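Local coordinates for mandelate racemase/muconate lactonizing enzyme-like protein (Rubrobacter xylanophilus DSM 9941, PDB 2QQ6), which binds magnesium and, as a member of the mandelate racemase/muconate lactonizing enzyme family within the enolase superfamily, probably acts as a lyase, at residues A135-H139 with M217-F221; I313-N319 with N338-E343; V356-G360 with I369-E373. One frame throughout, in Å; residues are numbered along the deposited sequence.

In the fold
Contacts 1 and 2 belong to the barrel domain and both reach the magnesium site, whose ligands are D216, E242 and E268. The side chain of H218 in contact 1 and that of H318 in contact 2 each come to about 4 Å from the metal. The two contacts do not touch: their centres are about 21 Å apart and their nearest atoms about 7 Å. Contact 3 lies away from the site, with its centre about 20 Å from that of contact 2 and about 33 Å from that of contact 1. Contacts 2 and 3 reach the same sheet, because strands 342-344 and 368-370 both pair with strand 121-127.

Contact 1: residues A135-H139 with M217-F221; sequences AAAHH and MHGRF
Two loops of the enolase-superfamily barrel meet beside the magnesium site, where R220 and H218 reach A136, A137, H138 and H139. Residues 217-221 directly follow D216, a metal ligand at the end of strand 212-216. Residues 135-139 lie in the loop after strand 121-127. R220 has the largest share of the contact. Its chain bends at chi2 (-90°) and then runs out straight, which brings the guanidinium up to the other loop. R220 NH2 gives a nearly straight hydrogen bond to A136 O (2.8 Å, 167° at the hydrogen). The oxygen lies in the guanidinium plane. R220 NH1 adds a weak bond to A136 O at 3.3 Å, so one carbonyl receives both terminal nitrogens. The H138 ring covers one face of this guanidinium as an offset stack, with centres 4.0 Å apart and planes 19° from parallel. Next to it, A137 CB sits over the middle of the H218 ring, 3.8 Å from its centroid, a CH-pi contact. H139 CE1 comes to the edge of that ring, 4.2 Å from H218 ND1. The polar ends have further partners: H139 NE2 bonds D171, and H218 ND1 bonds D173. F79 of the second subunit packs on R220 and A137, and its ring meets that of H218 at about a right angle. An alanine in place of R220 takes away the guanidinium, which would probably leave D173 without its salt-bridge mate and the H138 ring freer to turn. D173 takes H218 ND1 on one oxygen and forms a salt bridge with R220 NE through the other. The arginine charge is therefore probably balanced by D173, and that carboxylate is placed to fix the rotation of H218 near the metal.

Contact 2: residues I313-N319 with N338-E343; sequences IPFAPHN and NFAVLE
The F339 ring has P317 CD at its edge, with F339 CE1 4.5 Å away, while the backbone nitrogen of V341 lies over one face. P317 CD also lies over one face of the F315 ring, so this proline is in touch with both phenyl groups. The other flat pair is H318 and E343. The two side chains extend alongside each other in one direction, but the imidazole and carboxylate planes are 76° apart. E343 OE1 approaches H318 CD2 obliquely, at 3.0 Å. The same oxygen accepts a hydrogen bond from N319 N (3.1 Å), which meets it from above the carboxylate plane, 36° out of it. E343 reaches this far because its chain is extended beyond CG. The two segments run roughly in parallel, and helix 323-334 connects them. This is the alpha-helical return of a TIM-type barrel, leading into strand 342-344, which pairs with strand 121-127. H318 stands near the metal ligands E268 and E242, and its ND1 is hydrogen-bonded to D291. The pairing is consistent with the histidine-aspartate dyad of mandelate racemase. Earlier in both segments, a single bridge joins the backbones of F315 and F339. F315 N bonds N338 O (2.7 Å, 163° at the hydrogen), and A340 N bonds F315 O at 3.0 Å. L342 CD1 packs against P317, 3.7 Å from P317 CG, and also meets the amide of N319. N319 OD1 is taken by S321 N. A340 CB makes apolar contact with P314 and A316, 4.2 Å from P314 CB.

Contact 3: residues V356-G360 with I369-E373; sequences VRYPG and IELTE
E370 O accepts the hydroxyl of Y358 in a hydrogen bond, with Y358 OH 2.6 Å from E370 O. The donor lies in the carbonyl plane, at 149° to the C=O bond. Seen from the tyrosine, the carbonyl comes in at the ring edge, near the ring plane. CG of Y358 is anti to the backbone N (chi1 -161°), and this sends the ring out from the chain just past strand 356-357 so that the phenol end arrives at the other segment. L371 meets the same end. Its CD2 also lies at the ring edge, 4.4 Å from Y358 CZ, and the two side chains cross at about a right angle. T372 adds a methyl: T372 CG2 is 3.7 Å from Y358 OH. The hydroxyl is thus set among one carbonyl and two aliphatic groups. The segments come from two different sheets of the barrel domain. Strand 356-357 pairs with strand 380-381, R357 bonding E380 through the backbone. Strand 368-370 runs antiparallel to strand 121-127, and just past its end L371 still bonds R120. The tyrosine therefore bridges the small two-stranded sheet and strand 368-370 of the large one, at the surface and away from the magnesium site. P359 follows, its CD over one face of the Y358 ring, toward the rim. P359 CG touches T372 CG2 at 3.7 Å, the two side chains again crossing at about a right angle. T372 OG1 is held by E374 N, which probably helps fix the threonine's rotation, with CG2 turned to the proline. V363 packs against Y358, and L371 rests on H331 of helix 323-334.

Contact 1: residues A135-H139 with M217-F221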
# COMPACT_ATOMS: atom_id res chain seq x y z
N ALA B 135 -12.29 -12.60 -7.12
CA ALA B 135 -11.59 -11.73 -6.18
C ALA B 135 -10.65 -10.80 -6.94
O ALA B 135 -10.45 -9.65 -6.55
CB ALA B 135 -10.81 -12.56 -5.21
N ALA B 136 -10.08 -11.30 -8.03
CA ALA B 136 -9.15 -10.52 -8.84
C ALA B 136 -9.81 -10.02 -10.12
O ALA B 136 -9.14 -9.83 -11.12
CB ALA B 136 -7.93 -11.34 -9.17
N ALA B 137 -11.12 -9.81 -10.08
CA ALA B 137 -11.85 -9.29 -11.24
C ALA B 137 -11.88 -10.18 -12.48
O ALA B 137 -12.09 -9.69 -13.59
CB ALA B 137 -11.31 -7.91 -11.62
N HIS B 138 -11.64 -11.47 -12.30
CA HIS B 138 -11.70 -12.39 -13.43
C HIS B 138 -13.14 -12.89 -13.60
O HIS B 138 -13.93 -12.84 -12.66
CB HIS B 138 -10.72 -13.53 -13.21
CG HIS B 138 -9.30 -13.12 -13.43
ND1 HIS B 138 -8.83 -12.70 -14.66
CD2 HIS B 138 -8.25 -13.03 -12.58
CE1 HIS B 138 -7.56 -12.36 -14.56
NE2 HIS B 138 -7.18 -12.56 -13.31
N HIS B 139 -13.48 -13.34 -14.80
CA HIS B 139 -14.85 -13.77 -15.03
C HIS B 139 -15.10 -15.24 -14.88
O HIS B 139 -14.56 -16.07 -15.62
CB HIS B 139 -15.32 -13.25 -16.38
CG HIS B 139 -15.16 -11.77 -16.51
ND1 HIS B 139 -13.95 -11.17 -16.80
CD2 HIS B 139 -16.03 -10.76 -16.28
CE1 HIS B 139 -14.08 -9.86 -16.73
NE2 HIS B 139 -15.33 -9.58 -16.41
N MSE B 217 -11.39 -2.56 -18.74
CA MSE B 217 -10.44 -3.55 -19.24
C MSE B 217 -9.65 -4.17 -18.10
O MSE B 217 -8.76 -4.98 -18.32
CB MSE B 217 -9.48 -2.91 -20.24
CG MSE B 217 -10.13 -2.41 -21.51
SE MSE B 217 -8.82 -2.04 -22.98
CE MSE B 217 -8.83 -0.11 -22.92
N HIS B 218 -9.97 -3.77 -16.88
CA HIS B 218 -9.31 -4.27 -15.68
C HIS B 218 -7.80 -4.29 -15.78
O HIS B 218 -7.14 -5.15 -15.20
CB HIS B 218 -9.86 -5.65 -15.33
CG HIS B 218 -11.26 -5.60 -14.79
ND1 HIS B 218 -12.30 -6.33 -15.33
CD2 HIS B 218 -11.80 -4.85 -13.81
CE1 HIS B 218 -13.42 -6.02 -14.71
NE2 HIS B 218 -13.15 -5.12 -13.78
N GLY B 219 -7.26 -3.32 -16.52
CA GLY B 219 -5.83 -3.15 -16.75
C GLY B 219 -5.02 -4.42 -16.85
O GLY B 219 -4.28 -4.77 -15.93
N ARG B 220 -5.12 -5.11 -17.98
CA ARG B 220 -4.41 -6.36 -18.17
C ARG B 220 -3.56 -6.42 -19.43
O ARG B 220 -2.97 -7.46 -19.71
CB ARG B 220 -5.39 -7.54 -18.28
CG ARG B 220 -6.65 -7.47 -17.45
CD ARG B 220 -6.48 -8.09 -16.09
NE ARG B 220 -7.78 -8.29 -15.46
CZ ARG B 220 -7.95 -8.75 -14.24
NH1 ARG B 220 -6.90 -9.08 -13.49
NH2 ARG B 220 -9.17 -8.90 -13.76
N PHE B 221 -3.46 -5.32 -20.20
CA PHE B 221 -2.72 -5.41 -21.46
C PHE B 221 -1.53 -4.52 -21.73
O PHE B 221 -1.35 -3.47 -21.13
CB PHE B 221 -3.72 -5.28 -22.60
CG PHE B 221 -5.01 -5.98 -22.33
CD1 PHE B 221 -5.98 -5.38 -21.54
CD2 PHE B 221 -5.22 -7.27 -22.79
CE1 PHE B 221 -7.14 -6.06 -21.21
CE2 PHE B 221 -6.38 -7.97 -22.47
CZ PHE B 221 -7.34 -7.37 -21.68

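Contact 2: residues I313-N319 with N338-E343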
# COMPACT_ATOMS: atom_id res chain seq x y z
N ILE B 313 -11.29 18.34 -15.44
CA ILE B 313 -11.50 16.91 -15.56
C ILE B 313 -12.60 16.38 -14.64
O ILE B 313 -12.61 16.65 -13.43
CB ILE B 313 -10.21 16.16 -15.27
CG1 ILE B 313 -9.24 16.39 -16.43
CG2 ILE B 313 -10.50 14.68 -15.01
CD1 ILE B 313 -8.07 15.45 -16.45
N PRO B 314 -13.55 15.62 -15.21
CA PRO B 314 -14.67 15.05 -14.47
C PRO B 314 -14.28 14.10 -13.34
O PRO B 314 -13.35 13.31 -13.47
CB PRO B 314 -15.47 14.34 -15.56
CG PRO B 314 -15.20 15.19 -16.77
CD PRO B 314 -13.73 15.41 -16.66
N PHE B 315 -15.03 14.18 -12.24
CA PHE B 315 -14.83 13.35 -11.06
C PHE B 315 -15.93 12.28 -10.98
O PHE B 315 -17.10 12.59 -10.75
CB PHE B 315 -14.88 14.23 -9.82
CG PHE B 315 -14.74 13.48 -8.53
CD1 PHE B 315 -13.54 12.85 -8.19
CD2 PHE B 315 -15.80 13.41 -7.63
CE1 PHE B 315 -13.40 12.19 -6.99
CE2 PHE B 315 -15.67 12.74 -6.42
CZ PHE B 315 -14.48 12.13 -6.10
N ALA B 316 -15.56 11.02 -11.17
CA ALA B 316 -16.53 9.93 -11.13
C ALA B 316 -15.98 8.76 -10.34
O ALA B 316 -15.50 7.79 -10.90
CB ALA B 316 -16.85 9.49 -12.55
N PRO B 317 -16.06 8.84 -9.01
CA PRO B 317 -15.55 7.79 -8.12
C PRO B 317 -16.03 6.37 -8.40
O PRO B 317 -17.15 6.14 -8.85
CB PRO B 317 -15.96 8.29 -6.74
CG PRO B 317 -17.22 9.03 -7.01
CD PRO B 317 -16.88 9.80 -8.26
N HIS B 318 -15.14 5.42 -8.11
CA HIS B 318 -15.38 3.98 -8.27
C HIS B 318 -16.07 3.58 -6.96
O HIS B 318 -15.64 3.98 -5.88
CB HIS B 318 -14.02 3.27 -8.45
CG HIS B 318 -14.08 1.77 -8.52
ND1 HIS B 318 -13.77 0.96 -7.46
CD2 HIS B 318 -14.37 0.94 -9.56
CE1 HIS B 318 -13.86 -0.30 -7.83
NE2 HIS B 318 -14.22 -0.34 -9.10
N ASN B 319 -17.16 2.83 -7.06
CA ASN B 319 -17.91 2.42 -5.88
C ASN B 319 -18.23 0.94 -5.91
O ASN B 319 -18.78 0.44 -6.89
CB ASN B 319 -19.22 3.20 -5.82
CG ASN B 319 -19.97 3.00 -4.51
OD1 ASN B 319 -20.14 1.88 -4.03
ND2 ASN B 319 -20.43 4.10 -3.93
N ASN B 338 -17.25 19.39 -10.23
CA ASN B 338 -16.95 18.49 -11.34
C ASN B 338 -17.45 17.06 -11.18
O ASN B 338 -16.87 16.13 -11.74
CB ASN B 338 -15.44 18.47 -11.61
CG ASN B 338 -14.61 18.22 -10.36
OD1 ASN B 338 -13.47 17.76 -10.46
ND2 ASN B 338 -15.16 18.53 -9.19
N PHE B 339 -18.54 16.87 -10.45
CA PHE B 339 -19.07 15.53 -10.29
C PHE B 339 -19.75 15.12 -11.58
O PHE B 339 -20.40 15.93 -12.24
CB PHE B 339 -20.09 15.44 -9.17
CG PHE B 339 -20.85 14.15 -9.17
CD1 PHE B 339 -20.20 12.95 -8.90
CD2 PHE B 339 -22.18 14.12 -9.54
CE1 PHE B 339 -20.87 11.73 -9.01
CE2 PHE B 339 -22.85 12.90 -9.64
CZ PHE B 339 -22.19 11.71 -9.38
N ALA B 340 -19.60 13.85 -11.93
CA ALA B 340 -20.19 13.30 -13.15
C ALA B 340 -21.16 12.16 -12.82
O ALA B 340 -22.37 12.35 -12.88
CB ALA B 340 -19.09 12.81 -14.07
N VAL B 341 -20.63 10.98 -12.48
CA VAL B 341 -21.47 9.84 -12.12
C VAL B 341 -20.82 8.93 -11.10
O VAL B 341 -19.62 8.67 -11.15
CB VAL B 341 -21.84 8.93 -13.33
CG1 VAL B 341 -23.29 9.18 -13.75
CG2 VAL B 341 -20.88 9.16 -14.47
N LEU B 342 -21.64 8.44 -10.18
CA LEU B 342 -21.17 7.54 -9.14
C LEU B 342 -21.54 6.12 -9.56
O LEU B 342 -22.57 5.88 -10.20
CB LEU B 342 -21.81 7.92 -7.79
CG LEU B 342 -21.55 7.02 -6.58
CD1 LEU B 342 -20.08 6.80 -6.40
CD2 LEU B 342 -22.15 7.65 -5.36
N GLU B 343 -20.68 5.17 -9.21
CA GLU B 343 -20.91 3.78 -9.56
C GLU B 343 -21.75 3.01 -8.57
O GLU B 343 -21.69 3.24 -7.36
CB GLU B 343 -19.58 3.05 -9.73
CG GLU B 343 -19.71 1.53 -9.65
CD GLU B 343 -18.42 0.81 -10.00
OE1 GLU B 343 -17.34 1.36 -9.74
OE2 GLU B 343 -18.50 -0.32 -10.54

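Contact 3: residues V356-G360 with I369-E373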
# COMPACT_ATOMS: atom_id res chain seq x y z
N VAL B 356 -29.43 -0.60 5.37
CA VAL B 356 -29.56 0.70 6.00
C VAL B 356 -30.97 1.23 5.89
O VAL B 356 -31.63 1.03 4.87
CB VAL B 356 -28.64 1.72 5.30
CG1 VAL B 356 -28.97 3.12 5.74
CG2 VAL B 356 -27.19 1.38 5.59
N ARG B 357 -31.43 1.90 6.94
CA ARG B 357 -32.76 2.51 6.93
C ARG B 357 -32.54 3.94 6.42
O ARG B 357 -31.88 4.75 7.08
CB ARG B 357 -33.37 2.52 8.35
CG ARG B 357 -33.23 1.19 9.11
CD ARG B 357 -33.93 1.19 10.48
NE ARG B 357 -33.38 0.18 11.39
CZ ARG B 357 -32.51 0.45 12.37
NH1 ARG B 357 -32.11 1.69 12.57
NH2 ARG B 357 -32.04 -0.53 13.14
N TYR B 358 -33.06 4.24 5.23
CA TYR B 358 -32.88 5.56 4.63
C TYR B 358 -34.13 6.43 4.70
O TYR B 358 -35.22 6.00 4.35
CB TYR B 358 -32.43 5.43 3.16
CG TYR B 358 -31.79 6.68 2.60
CD1 TYR B 358 -30.52 7.09 3.02
CD2 TYR B 358 -32.50 7.52 1.74
CE1 TYR B 358 -29.97 8.29 2.59
CE2 TYR B 358 -31.96 8.74 1.30
CZ TYR B 358 -30.69 9.12 1.74
OH TYR B 358 -30.16 10.33 1.34
N PRO B 359 -33.97 7.69 5.14
CA PRO B 359 -34.99 8.73 5.31
C PRO B 359 -36.36 8.52 4.66
O PRO B 359 -37.35 8.34 5.37
CB PRO B 359 -34.28 9.96 4.80
CG PRO B 359 -32.93 9.78 5.45
CD PRO B 359 -32.64 8.28 5.33
N GLY B 360 -36.41 8.57 3.33
CA GLY B 360 -37.68 8.38 2.64
C GLY B 360 -38.01 6.91 2.48
O GLY B 360 -38.44 6.24 3.42
N ILE B 369 -29.55 9.28 -6.34
CA ILE B 369 -29.61 9.19 -4.89
C ILE B 369 -29.90 10.61 -4.44
O ILE B 369 -29.16 11.53 -4.79
CB ILE B 369 -28.28 8.71 -4.28
CG1 ILE B 369 -28.10 7.21 -4.57
CG2 ILE B 369 -28.28 8.97 -2.78
CD1 ILE B 369 -26.96 6.57 -3.79
N GLU B 370 -30.99 10.79 -3.69
CA GLU B 370 -31.38 12.11 -3.19
C GLU B 370 -30.82 12.27 -1.80
O GLU B 370 -30.89 11.35 -0.99
CB GLU B 370 -32.90 12.20 -3.13
CG GLU B 370 -33.47 13.62 -3.15
CD GLU B 370 -33.42 14.23 -4.55
OE1 GLU B 370 -33.93 13.59 -5.50
OE2 GLU B 370 -32.88 15.35 -4.69
N LEU B 371 -30.26 13.44 -1.50
CA LEU B 371 -29.68 13.64 -0.18
C LEU B 371 -30.44 14.58 0.73
O LEU B 371 -30.81 15.70 0.36
CB LEU B 371 -28.21 14.06 -0.29
CG LEU B 371 -27.24 12.89 -0.08
CD1 LEU B 371 -25.80 13.38 -0.02
CD2 LEU B 371 -27.60 12.18 1.23
N THR B 372 -30.66 14.07 1.93
CA THR B 372 -31.39 14.73 3.01
C THR B 372 -30.55 15.76 3.74
O THR B 372 -29.36 15.93 3.46
CB THR B 372 -31.85 13.68 4.04
OG1 THR B 372 -32.02 14.31 5.31
CG2 THR B 372 -30.82 12.56 4.16
N GLU B 373 -31.18 16.46 4.68
CA GLU B 373 -30.51 17.45 5.51
C GLU B 373 -30.30 16.86 6.91
O GLU B 373 -29.92 17.56 7.86
CB GLU B 373 -31.33 18.74 5.58
CG GLU B 373 -31.45 19.43 4.23
CD GLU B 373 -31.51 20.95 4.33
OE1 GLU B 373 -32.42 21.47 5.00
OE2 GLU B 373 -30.63 21.62 3.74